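Local coordinates for galactitol 1-phosphate 5-dehydrogenase (Escherichia coli, PDB 4A2C), which oxidises galactitol 1-phosphate to D-tagatose 6-phosphate with NAD(+), as a zinc-containing member of the alcohol dehydrogenase family, at residues Arg29-Ser34 / Phe117-Val122; Ala33-Cys38 / His59-Tyr64; Pro54-His59 / Arg112-Phe117; Thr133-Glu138 / Arg304-Arg309. All coordinates share one frame; numbering follows the deposited sequence. Where two conformers were deposited one is given.

Contact 1: residues Arg29-Ser34 / Phe117-Val122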
# COMPACT_ATOMS: atom_id res chain seq x y z
N ARG A 29 -36.24 18.68 -1.63
CA ARG A 29 -36.40 18.52 -3.07
C ARG A 29 -35.47 19.48 -3.78
O ARG A 29 -35.44 20.67 -3.46
CB ARG A 29 -37.84 18.79 -3.51
CG ARG A 29 -38.06 18.57 -5.01
CD ARG A 29 -39.57 18.56 -5.35
NE ARG A 29 -40.26 19.74 -4.85
CZ ARG A 29 -41.53 19.76 -4.49
NH1 ARG A 29 -42.27 18.66 -4.56
NH2 ARG A 29 -42.08 20.89 -4.04
N VAL A 30 -34.70 18.97 -4.74
CA VAL A 30 -33.76 19.79 -5.49
C VAL A 30 -34.28 20.01 -6.91
O VAL A 30 -34.76 19.06 -7.56
CB VAL A 30 -32.39 19.13 -5.62
CG1 VAL A 30 -31.43 20.03 -6.44
CG2 VAL A 30 -31.81 18.81 -4.24
N LYS A 31 -34.17 21.25 -7.38
CA LYS A 31 -34.43 21.55 -8.78
C LYS A 31 -33.08 21.51 -9.50
O LYS A 31 -32.20 22.32 -9.21
CB LYS A 31 -35.12 22.91 -8.96
CG LYS A 31 -35.09 23.46 -10.39
CD LYS A 31 -35.57 22.42 -11.40
CE LYS A 31 -34.66 22.39 -12.62
NZ LYS A 31 -34.71 21.09 -13.35
N ILE A 32 -32.92 20.56 -10.40
CA ILE A 32 -31.59 20.25 -10.94
C ILE A 32 -31.17 21.18 -12.07
O ILE A 32 -31.91 21.37 -13.03
CB ILE A 32 -31.52 18.78 -11.40
CG1 ILE A 32 -31.64 17.84 -10.18
CG2 ILE A 32 -30.22 18.51 -12.12
CD1 ILE A 32 -31.76 16.37 -10.54
N ALA A 33 -29.99 21.78 -11.94
CA ALA A 33 -29.51 22.72 -12.96
C ALA A 33 -28.52 22.05 -13.91
O ALA A 33 -28.53 22.32 -15.12
CB ALA A 33 -28.86 23.94 -12.31
N SER A 34 -27.67 21.20 -13.34
CA SER A 34 -26.60 20.56 -14.08
C SER A 34 -26.36 19.14 -13.56
O SER A 34 -26.18 18.93 -12.35
CB SER A 34 -25.31 21.36 -13.94
OG SER A 34 -24.27 20.80 -14.72
N PHE A 117 -30.76 12.42 -13.43
CA PHE A 117 -31.12 12.73 -14.80
C PHE A 117 -32.62 13.02 -14.81
O PHE A 117 -33.42 12.23 -15.31
CB PHE A 117 -30.81 11.56 -15.75
CG PHE A 117 -29.34 11.23 -15.84
CD1 PHE A 117 -28.38 12.23 -15.76
CD2 PHE A 117 -28.93 9.91 -15.98
CE1 PHE A 117 -27.03 11.92 -15.84
CE2 PHE A 117 -27.59 9.59 -16.05
CZ PHE A 117 -26.64 10.59 -15.98
N ALA A 118 -32.98 14.17 -14.25
CA ALA A 118 -34.38 14.52 -14.01
C ALA A 118 -34.53 15.99 -13.64
O ALA A 118 -33.56 16.62 -13.21
CB ALA A 118 -34.94 13.63 -12.91
N GLU A 119 -35.73 16.55 -13.81
CA GLU A 119 -35.96 17.96 -13.47
C GLU A 119 -35.90 18.23 -11.97
O GLU A 119 -35.35 19.25 -11.54
CB GLU A 119 -37.31 18.42 -14.02
CG GLU A 119 -37.31 18.74 -15.52
CD GLU A 119 -38.68 19.17 -16.02
OE1 GLU A 119 -38.97 20.39 -15.99
OE2 GLU A 119 -39.47 18.30 -16.44
N TYR A 120 -36.48 17.33 -11.18
CA TYR A 120 -36.50 17.44 -9.72
C TYR A 120 -36.13 16.09 -9.16
O TYR A 120 -36.30 15.07 -9.82
CB TYR A 120 -37.90 17.79 -9.21
CG TYR A 120 -38.35 19.19 -9.56
CD1 TYR A 120 -38.97 19.45 -10.77
CD2 TYR A 120 -38.14 20.25 -8.69
CE1 TYR A 120 -39.38 20.73 -11.10
CE2 TYR A 120 -38.55 21.53 -9.00
CZ TYR A 120 -39.16 21.77 -10.21
OH TYR A 120 -39.58 23.05 -10.53
N ILE A 121 -35.64 16.09 -7.93
CA ILE A 121 -35.38 14.84 -7.25
C ILE A 121 -35.57 15.10 -5.76
O ILE A 121 -35.29 16.21 -5.27
CB ILE A 121 -33.96 14.33 -7.57
CG1 ILE A 121 -33.77 12.88 -7.12
CG2 ILE A 121 -32.89 15.28 -7.00
CD1 ILE A 121 -32.32 12.36 -7.38
N VAL A 122 -36.09 14.11 -5.04
CA VAL A 122 -36.14 14.20 -3.59
C VAL A 122 -35.08 13.26 -3.02
O VAL A 122 -34.98 12.09 -3.43
CB VAL A 122 -37.53 13.85 -3.04
CG1 VAL A 122 -37.47 13.63 -1.53
CG2 VAL A 122 -38.52 14.99 -3.35
O HOH W 1 -36.33 22.58 -15.38

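Contact 2: residues Ala33-Cys38 / His59-Tyr64. With NI (nickel (II) ion), chain C.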
# COMPACT_ATOMS: atom_id res chain seq x y z
N ALA A 33 -29.99 21.78 -11.94
CA ALA A 33 -29.51 22.72 -12.96
C ALA A 33 -28.52 22.05 -13.91
O ALA A 33 -28.53 22.32 -15.12
CB ALA A 33 -28.86 23.94 -12.31
N SER A 34 -27.67 21.20 -13.34
CA SER A 34 -26.60 20.56 -14.08
C SER A 34 -26.36 19.14 -13.56
O SER A 34 -26.18 18.93 -12.35
CB SER A 34 -25.31 21.36 -13.94
OG SER A 34 -24.27 20.80 -14.72
N SER A 35 -26.34 18.19 -14.48
CA SER A 35 -26.22 16.78 -14.14
C SER A 35 -25.35 16.13 -15.20
O SER A 35 -25.68 16.20 -16.39
CB SER A 35 -27.59 16.12 -14.14
OG SER A 35 -27.63 15.02 -13.27
N GLY A 36 -24.27 15.47 -14.79
CA GLY A 36 -23.35 14.88 -15.76
C GLY A 36 -23.31 13.35 -15.79
O GLY A 36 -23.69 12.69 -14.82
N LEU A 37 -22.82 12.80 -16.91
CA LEU A 37 -22.71 11.35 -17.09
C LEU A 37 -21.34 10.80 -16.67
O LEU A 37 -20.30 11.34 -17.02
CB LEU A 37 -22.96 10.98 -18.56
CG LEU A 37 -23.02 9.49 -18.90
CD1 LEU A 37 -24.27 8.85 -18.31
CD2 LEU A 37 -22.98 9.29 -20.40
N CYS A 38 -21.35 9.69 -15.94
CA CYS A 38 -20.11 9.12 -15.39
C CYS A 38 -19.64 7.87 -16.16
O CYS A 38 -20.45 7.16 -16.75
CB CYS A 38 -20.35 8.77 -13.91
SG CYS A 38 -18.96 7.99 -13.06
N HIS A 59 -25.55 10.71 -10.66
CA HIS A 59 -25.13 11.05 -9.31
C HIS A 59 -24.10 12.18 -9.27
O HIS A 59 -23.41 12.34 -8.27
CB HIS A 59 -24.54 9.84 -8.61
CG HIS A 59 -23.34 9.29 -9.30
ND1 HIS A 59 -23.42 8.37 -10.33
CD2 HIS A 59 -22.01 9.55 -9.14
CE1 HIS A 59 -22.20 8.07 -10.75
NE2 HIS A 59 -21.33 8.77 -10.05
N GLU A 60 -23.98 12.93 -10.37
CA GLU A 60 -23.06 14.07 -10.43
C GLU A 60 -23.85 15.31 -10.78
O GLU A 60 -23.90 15.70 -11.95
CB GLU A 60 -22.00 13.86 -11.52
CG GLU A 60 -21.12 12.63 -11.36
CD GLU A 60 -20.25 12.41 -12.59
OE1 GLU A 60 -20.26 13.27 -13.50
OE2 GLU A 60 -19.55 11.38 -12.65
N PHE A 61 -24.51 15.92 -9.80
CA PHE A 61 -25.42 16.99 -10.13
C PHE A 61 -25.57 18.08 -9.07
O PHE A 61 -25.33 17.86 -7.88
CB PHE A 61 -26.79 16.43 -10.52
CG PHE A 61 -27.55 15.78 -9.39
CD1 PHE A 61 -28.38 16.53 -8.58
CD2 PHE A 61 -27.48 14.41 -9.19
CE1 PHE A 61 -29.11 15.93 -7.57
CE2 PHE A 61 -28.20 13.81 -8.17
CZ PHE A 61 -29.02 14.57 -7.37
N SER A 62 -25.97 19.25 -9.54
CA SER A 62 -26.11 20.41 -8.70
C SER A 62 -27.44 21.06 -9.06
O SER A 62 -28.07 20.71 -10.06
CB SER A 62 -24.96 21.39 -8.95
OG SER A 62 -24.99 21.91 -10.28
N GLY A 63 -27.87 22.01 -8.23
CA GLY A 63 -29.15 22.66 -8.45
C GLY A 63 -29.56 23.47 -7.23
O GLY A 63 -28.71 23.86 -6.43
N TYR A 64 -30.86 23.72 -7.08
CA TYR A 64 -31.33 24.59 -6.02
C TYR A 64 -32.40 23.91 -5.18
O TYR A 64 -33.30 23.25 -5.71
CB TYR A 64 -31.92 25.87 -6.61
CG TYR A 64 -30.93 26.73 -7.35
CD1 TYR A 64 -30.07 27.58 -6.66
CD2 TYR A 64 -30.84 26.68 -8.73
CE1 TYR A 64 -29.16 28.36 -7.33
CE2 TYR A 64 -29.93 27.46 -9.40
CZ TYR A 64 -29.10 28.30 -8.70
OH TYR A 64 -28.18 29.06 -9.39
NI NI C . -19.16 8.95 -10.70
O HOH W 2 -25.57 13.28 -12.73
O HOH W 3 -23.53 10.04 -12.68

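Contact 3: residues Pro54-His59 / Arg112-Phe117. With NI (nickel (II) ion), chain C.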
# COMPACT_ATOMS: atom_id res chain seq x y z
N PRO A 54 -36.45 -0.85 -15.32
CA PRO A 54 -35.84 0.38 -15.85
C PRO A 54 -35.29 1.22 -14.71
O PRO A 54 -35.75 1.08 -13.57
CB PRO A 54 -37.02 1.10 -16.51
CG PRO A 54 -38.06 0.04 -16.73
CD PRO A 54 -37.90 -0.91 -15.59
N ILE A 55 -34.33 2.09 -15.00
CA ILE A 55 -33.71 2.91 -13.96
C ILE A 55 -33.42 4.34 -14.43
O ILE A 55 -33.33 4.60 -15.64
CB ILE A 55 -32.39 2.26 -13.44
CG1 ILE A 55 -31.76 3.12 -12.34
CG2 ILE A 55 -31.41 2.02 -14.60
CD1 ILE A 55 -30.56 2.49 -11.68
N THR A 56 -33.31 5.25 -13.47
CA THR A 56 -32.82 6.60 -13.74
C THR A 56 -31.48 6.81 -13.03
O THR A 56 -31.42 6.85 -11.80
CB THR A 56 -33.83 7.67 -13.27
OG1 THR A 56 -34.96 7.66 -14.15
CG2 THR A 56 -33.20 9.07 -13.29
N LEU A 57 -30.41 6.91 -13.81
CA LEU A 57 -29.07 7.10 -13.27
C LEU A 57 -28.80 8.58 -12.94
O LEU A 57 -29.72 9.40 -12.92
CB LEU A 57 -28.03 6.58 -14.26
CG LEU A 57 -27.75 5.09 -14.33
CD1 LEU A 57 -28.62 4.31 -13.35
CD2 LEU A 57 -27.93 4.55 -15.74
N GLY A 58 -27.54 8.91 -12.66
CA GLY A 58 -27.13 10.29 -12.45
C GLY A 58 -26.84 10.62 -11.00
O GLY A 58 -27.78 10.80 -10.19
N HIS A 59 -25.55 10.71 -10.66
CA HIS A 59 -25.13 11.05 -9.31
C HIS A 59 -24.10 12.18 -9.27
O HIS A 59 -23.41 12.34 -8.27
CB HIS A 59 -24.54 9.84 -8.61
CG HIS A 59 -23.34 9.29 -9.30
ND1 HIS A 59 -23.42 8.37 -10.33
CD2 HIS A 59 -22.01 9.55 -9.14
CE1 HIS A 59 -22.20 8.07 -10.75
NE2 HIS A 59 -21.33 8.77 -10.05
N ARG A 112 -28.24 2.37 -6.64
CA ARG A 112 -29.08 1.52 -5.81
C ARG A 112 -30.47 2.13 -5.75
O ARG A 112 -31.42 1.49 -5.27
CB ARG A 112 -28.48 1.41 -4.42
CG ARG A 112 -27.01 1.01 -4.40
CD ARG A 112 -26.83 -0.41 -4.91
NE ARG A 112 -27.64 -1.34 -4.13
CZ ARG A 112 -27.27 -1.85 -2.96
NH1 ARG A 112 -26.10 -1.50 -2.43
NH2 ARG A 112 -28.07 -2.70 -2.32
N ARG A 113 -30.59 3.37 -6.23
CA ARG A 113 -31.87 4.07 -6.36
C ARG A 113 -31.74 5.09 -7.49
O ARG A 113 -30.63 5.43 -7.89
CB ARG A 113 -32.28 4.75 -5.05
CG ARG A 113 -31.31 5.85 -4.60
CD ARG A 113 -32.00 6.93 -3.75
NE ARG A 113 -32.82 7.83 -4.55
CZ ARG A 113 -33.43 8.92 -4.08
NH1 ARG A 113 -33.32 9.23 -2.79
NH2 ARG A 113 -34.17 9.68 -4.88
N ASP A 114 -32.86 5.59 -8.00
CA ASP A 114 -32.82 6.48 -9.15
C ASP A 114 -32.07 7.77 -8.83
O ASP A 114 -32.04 8.20 -7.67
CB ASP A 114 -34.25 6.77 -9.65
CG ASP A 114 -34.93 5.52 -10.20
OD1 ASP A 114 -34.26 4.46 -10.28
OD2 ASP A 114 -36.13 5.59 -10.56
N GLY A 115 -31.48 8.40 -9.85
CA GLY A 115 -30.62 9.57 -9.68
C GLY A 115 -31.07 10.86 -10.36
O GLY A 115 -32.27 11.07 -10.58
N GLY A 116 -30.10 11.71 -10.70
CA GLY A 116 -30.37 13.08 -11.11
C GLY A 116 -30.45 13.41 -12.59
O GLY A 116 -30.22 14.55 -12.98
N PHE A 117 -30.76 12.42 -13.43
CA PHE A 117 -31.12 12.73 -14.80
C PHE A 117 -32.62 13.02 -14.81
O PHE A 117 -33.42 12.23 -15.31
CB PHE A 117 -30.81 11.56 -15.75
CG PHE A 117 -29.34 11.23 -15.84
CD1 PHE A 117 -28.38 12.23 -15.76
CD2 PHE A 117 -28.93 9.91 -15.98
CE1 PHE A 117 -27.03 11.92 -15.84
CE2 PHE A 117 -27.59 9.59 -16.05
CZ PHE A 117 -26.64 10.59 -15.98
NI NI C . -19.16 8.95 -10.70

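Contact 4: residues Thr133-Glu138 / Arg304-Arg309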
# COMPACT_ATOMS: atom_id res chain seq x y z
N THR A 133 -22.92 31.10 -2.94
CA THR A 133 -23.73 31.84 -3.91
C THR A 133 -22.88 32.24 -5.11
O THR A 133 -23.40 32.47 -6.20
CB THR A 133 -24.33 33.10 -3.26
OG1 THR A 133 -23.43 34.21 -3.41
CG2 THR A 133 -24.58 32.87 -1.78
N ASP A 134 -21.57 32.30 -4.91
CA ASP A 134 -20.63 32.81 -5.91
C ASP A 134 -20.09 31.75 -6.87
O ASP A 134 -19.37 32.08 -7.81
CB ASP A 134 -19.45 33.50 -5.20
CG ASP A 134 -19.44 33.22 -3.71
OD1 ASP A 134 -20.52 33.32 -3.08
OD2 ASP A 134 -18.36 32.90 -3.17
N MET A 135 -20.42 30.48 -6.64
CA MET A 135 -20.02 29.43 -7.58
C MET A 135 -21.04 29.31 -8.70
O MET A 135 -22.25 29.21 -8.43
CB MET A 135 -19.90 28.07 -6.89
CG MET A 135 -19.38 26.96 -7.83
SD MET A 135 -19.75 25.30 -7.24
CE MET A 135 -18.88 25.34 -5.69
N PRO A 136 -20.58 29.34 -9.96
CA PRO A 136 -21.52 29.09 -11.05
C PRO A 136 -22.16 27.71 -10.86
O PRO A 136 -21.46 26.68 -10.85
CB PRO A 136 -20.63 29.11 -12.29
CG PRO A 136 -19.47 30.01 -11.90
CD PRO A 136 -19.23 29.67 -10.45
N ILE A 137 -23.48 27.70 -10.70
CA ILE A 137 -24.21 26.50 -10.31
C ILE A 137 -23.91 25.30 -11.19
O ILE A 137 -23.97 24.16 -10.74
CB ILE A 137 -25.73 26.74 -10.36
CG1 ILE A 137 -26.48 25.65 -9.62
CG2 ILE A 137 -26.19 26.80 -11.82
CD1 ILE A 137 -26.20 25.61 -8.12
N GLU A 138 -23.60 25.55 -12.46
CA GLU A 138 -23.46 24.48 -13.44
C GLU A 138 -22.20 23.68 -13.11
O GLU A 138 -22.19 22.46 -13.22
CB GLU A 138 -23.36 25.08 -14.84
CG GLU A 138 -23.72 24.16 -15.99
CD GLU A 138 -24.19 24.94 -17.23
OE1 GLU A 138 -25.24 25.62 -17.18
OE2 GLU A 138 -23.49 24.86 -18.27
N ARG A 304 -14.24 25.15 -3.03
CA ARG A 304 -13.39 26.33 -2.98
C ARG A 304 -12.66 26.55 -4.30
O ARG A 304 -12.61 27.67 -4.81
CB ARG A 304 -12.38 26.22 -1.83
CG ARG A 304 -11.34 27.34 -1.81
CD ARG A 304 -10.56 27.36 -0.51
NE ARG A 304 -9.79 26.13 -0.28
CZ ARG A 304 -10.20 25.12 0.48
NH1 ARG A 304 -11.37 25.18 1.09
NH2 ARG A 304 -9.44 24.05 0.63
N LEU A 305 -12.08 25.49 -4.84
CA LEU A 305 -11.34 25.58 -6.08
C LEU A 305 -12.26 26.07 -7.19
O LEU A 305 -11.87 26.90 -8.00
CB LEU A 305 -10.74 24.23 -6.44
CG LEU A 305 -9.65 23.76 -5.47
CD1 LEU A 305 -9.32 22.30 -5.73
CD2 LEU A 305 -8.40 24.65 -5.61
N LEU A 306 -13.49 25.56 -7.18
CA LEU A 306 -14.47 25.92 -8.20
C LEU A 306 -14.91 27.37 -8.06
O LEU A 306 -15.08 28.06 -9.06
CB LEU A 306 -15.67 24.98 -8.16
CG LEU A 306 -15.49 23.61 -8.83
CD1 LEU A 306 -16.69 22.73 -8.61
CD2 LEU A 306 -15.22 23.78 -10.32
N THR A 307 -15.09 27.84 -6.83
CA THR A 307 -15.52 29.21 -6.61
C THR A 307 -14.43 30.22 -6.94
O THR A 307 -14.71 31.28 -7.48
CB THR A 307 -16.00 29.43 -5.17
OG1 THR A 307 -14.93 29.10 -4.26
CG2 THR A 307 -17.19 28.55 -4.86
N GLU A 308 -13.18 29.90 -6.60
CA GLU A 308 -12.08 30.81 -6.92
C GLU A 308 -11.46 30.49 -8.28
O GLU A 308 -10.36 30.96 -8.60
CB GLU A 308 -11.04 30.89 -5.79
CG GLU A 308 -10.38 29.60 -5.38
CD GLU A 308 -9.67 29.72 -4.04
OE1 GLU A 308 -10.18 30.46 -3.17
OE2 GLU A 308 -8.61 29.08 -3.86
N ARG A 309 -12.18 29.71 -9.07
CA ARG A 309 -11.91 29.56 -10.50
C ARG A 309 -10.51 29.04 -10.83
O ARG A 309 -9.89 29.50 -11.78
CB ARG A 309 -12.15 30.90 -11.23
CG ARG A 309 -13.32 31.75 -10.69
CD ARG A 309 -14.67 31.04 -10.82
NE ARG A 309 -15.79 31.85 -10.36
CZ ARG A 309 -16.64 32.50 -11.16
NH1 ARG A 309 -16.49 32.43 -12.48
NH2 ARG A 309 -17.64 33.21 -10.65

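Contact 1: residues Arg29-Ser34 / Phe117-Val122
K31 sends CG off opposite its backbone N (chi1 165°) and then folds through bends at chi2 and chi3, a course that lays its CD over the ring of Y120 and brings NZ round to the backbone of E119. K31 CD stands 4.0 Å from the centroid of the Y120 ring, over one face and offset toward the rim, a CH-pi contact, and K31 CB meets Y120 CE2 at 3.7 Å. The ammonium is too distant from the ring for more than a weak cation-pi attraction; it bonds instead to the E119 carbonyl, and weakly to I32 O. K31 NZ donates to E119 O at 2.7 Å, in the carbonyl plane and on a lone pair, while I32 N reaches E119 O at 3.0 Å from a position tilted out of that plane. One oxygen is thus gripped by two donors. A water on NZ links weakly to the E119 carboxylate, whose other oxygen is held by the N of K2. R29 brings its CD obliquely to Y120, with guanidinium and ring planes 78° apart, and carries its charge on to D66 and E21. On the face of V30 and I121, I32 CD1 packs at 3.9 Å from I121 CG2, beside A118 O, a buried carbonyl with no polar partner. The bonds V30 N to I121 O (2.9 Å) and I121 N to V30 O (3.1 Å) form a hydrogen-bonded pair, flanked by the non-hydrogen-bonded pairs R29-V122 and K31-Y120. This is antiparallel pairing of strands 27-36 and 120-124 within the mixed sheet of the GroES-like domain of zinc-containing alcohol dehydrogenases.

Contact 2: residues Ala33-Cys38 / His59-Tyr64
S34 and S62 face one another in the tightly knit half of this antiparallel pairing. S62 N donates to S34 O at 2.8 Å, and S62 O takes A33 N at 2.9 Å as well as a weaker bond from S34 N; two residues opposed to one make a classic beta bulge, where strand 27-36 turns its corner. Beside it, S35 OG presses on F61 CB at 3.2 Å, brought there by a chi1 of -153° that swings the hydroxyl away from its own N, and bonds to G116 O. Toward C38 and H59 the strands are less directly joined. G36 N still donates to E60 O at 2.9 Å, but a water fits between the chains, donating to S35 OG and G36 O and accepting from E60 N, and a second water takes the N-H of H59. Here side chains meet at a metal: the nickel ion is bound by C38 SG at 2.6 Å and H59 NE2 at 2.3 Å, where similarity places the catalytic zinc. The extended E60 side chain brings OE2 within 3.0 Å of C38 CB and close to the nickel without ranking as a ligand, while OE1 makes a salt bridge with K341; E144, the third ligand assigned by similarity, packs on H59 and E60. Putting an alanine at E60 would probably cost K341 this carboxylate, leaving its charge to the L37 carbonyl, and open a gap beside C38 and the metal. A cysteine sulfur and an imidazole nitrogen on one ion, with carboxylates close by, form a zinc site that probably accepts nickel here.

Contact 3: residues Pro54-His59 / Arg112-Phe117
F117 spreads its ring over the backbone of G58, with CG set opposite its own carbonyl carbon (chi1 -63°) to put it there. G58 CA lies 3.6 Å from the centroid of the F117 ring, above its centre and 13° off the normal, a CH-pi contact. L57 CB reaches the same ring at CE2, 3.5 Å away, and F117 N donates to L57 O at 3.2 Å. G58 must lack a side chain, since a CB would collide with the N atoms of G116 and F117 and, at these backbone angles, with the carbonyl oxygen of L57. T56 holds CG2 opposite its backbone N, where it rests on G115 O at 3.5 Å, while T56 CB packs on D114 CB at 3.8 Å. The D114 side chain passes that of I55 in the opposite direction and takes a weak bond from T56 N on OD1, which Y52 OH also engages. With an alanine in place of F117, the gap over G58 CA and L57 CB would probably leave the loops joined there mainly by backbone bonds. The loop so braced enters the Gly-His-Glu signature of zinc-containing alcohol dehydrogenases, whose histidine, H59, is bound to the metal.

Contact 4: residues Thr133-Glu138 / Arg304-Arg309
The Schellman motif that ends helix 297-307, with R309 as its positive-phi C-prime residue, lies against M135 and P136 in the loop between strand 128-130 and helix 143-155. M135 starts with CG anti to N (chi1 -176°) and bends at chi3, a shape that carries the methyl round to the helix: M135 CE meets T307 CG2 at 3.7 Å and L306 CB at 4.1 Å. Nearer the backbone, M135 CB and T307 CG2 are squeezed to 3.4 Å, tighter than usual for two carbons. T307 can offer its methyl because its hydroxyl is turned back onto its own helix (chi1 58°), where OG1 donates to R304 O at 2.8 Å; that carbonyl also accepts E308 N. R309 bends at chi2 and lays one guanidinium face over the proline, with P136 CG 3.8 Å from R309 CZ, while its NE makes a weak bond to T307 O at the edge of the group. I143 joins M135 and L306 from helix 143-155. No hydrogen bond crosses between the two segments, so the contact rests on van der Waals packing of carbon and of the guanidinium face on the proline.

From the N terminus, strand 27-36 serves two contacts in turn. Its first part pairs with strand 120-124 in contact 1, closing the longest loop of the GroES-like domain described here; past A33 it pairs with strand 60-68 in contact 2, closing a short one. Contact 3, between the loops 54-59 and 112-117, is nested within the loop of contact 1 and crosses contact 2, sharing H59 with it and F117 with contact 1; S35 OG bonded to G116 O joins contacts 2 and 3. Contact 4 follows in series, bringing helix 297-307, from the zinc-binding dehydrogenase range, to the loop 133-138, whose I137 and E138 carbonyls bond to S62 and S34, linking it to the sheet.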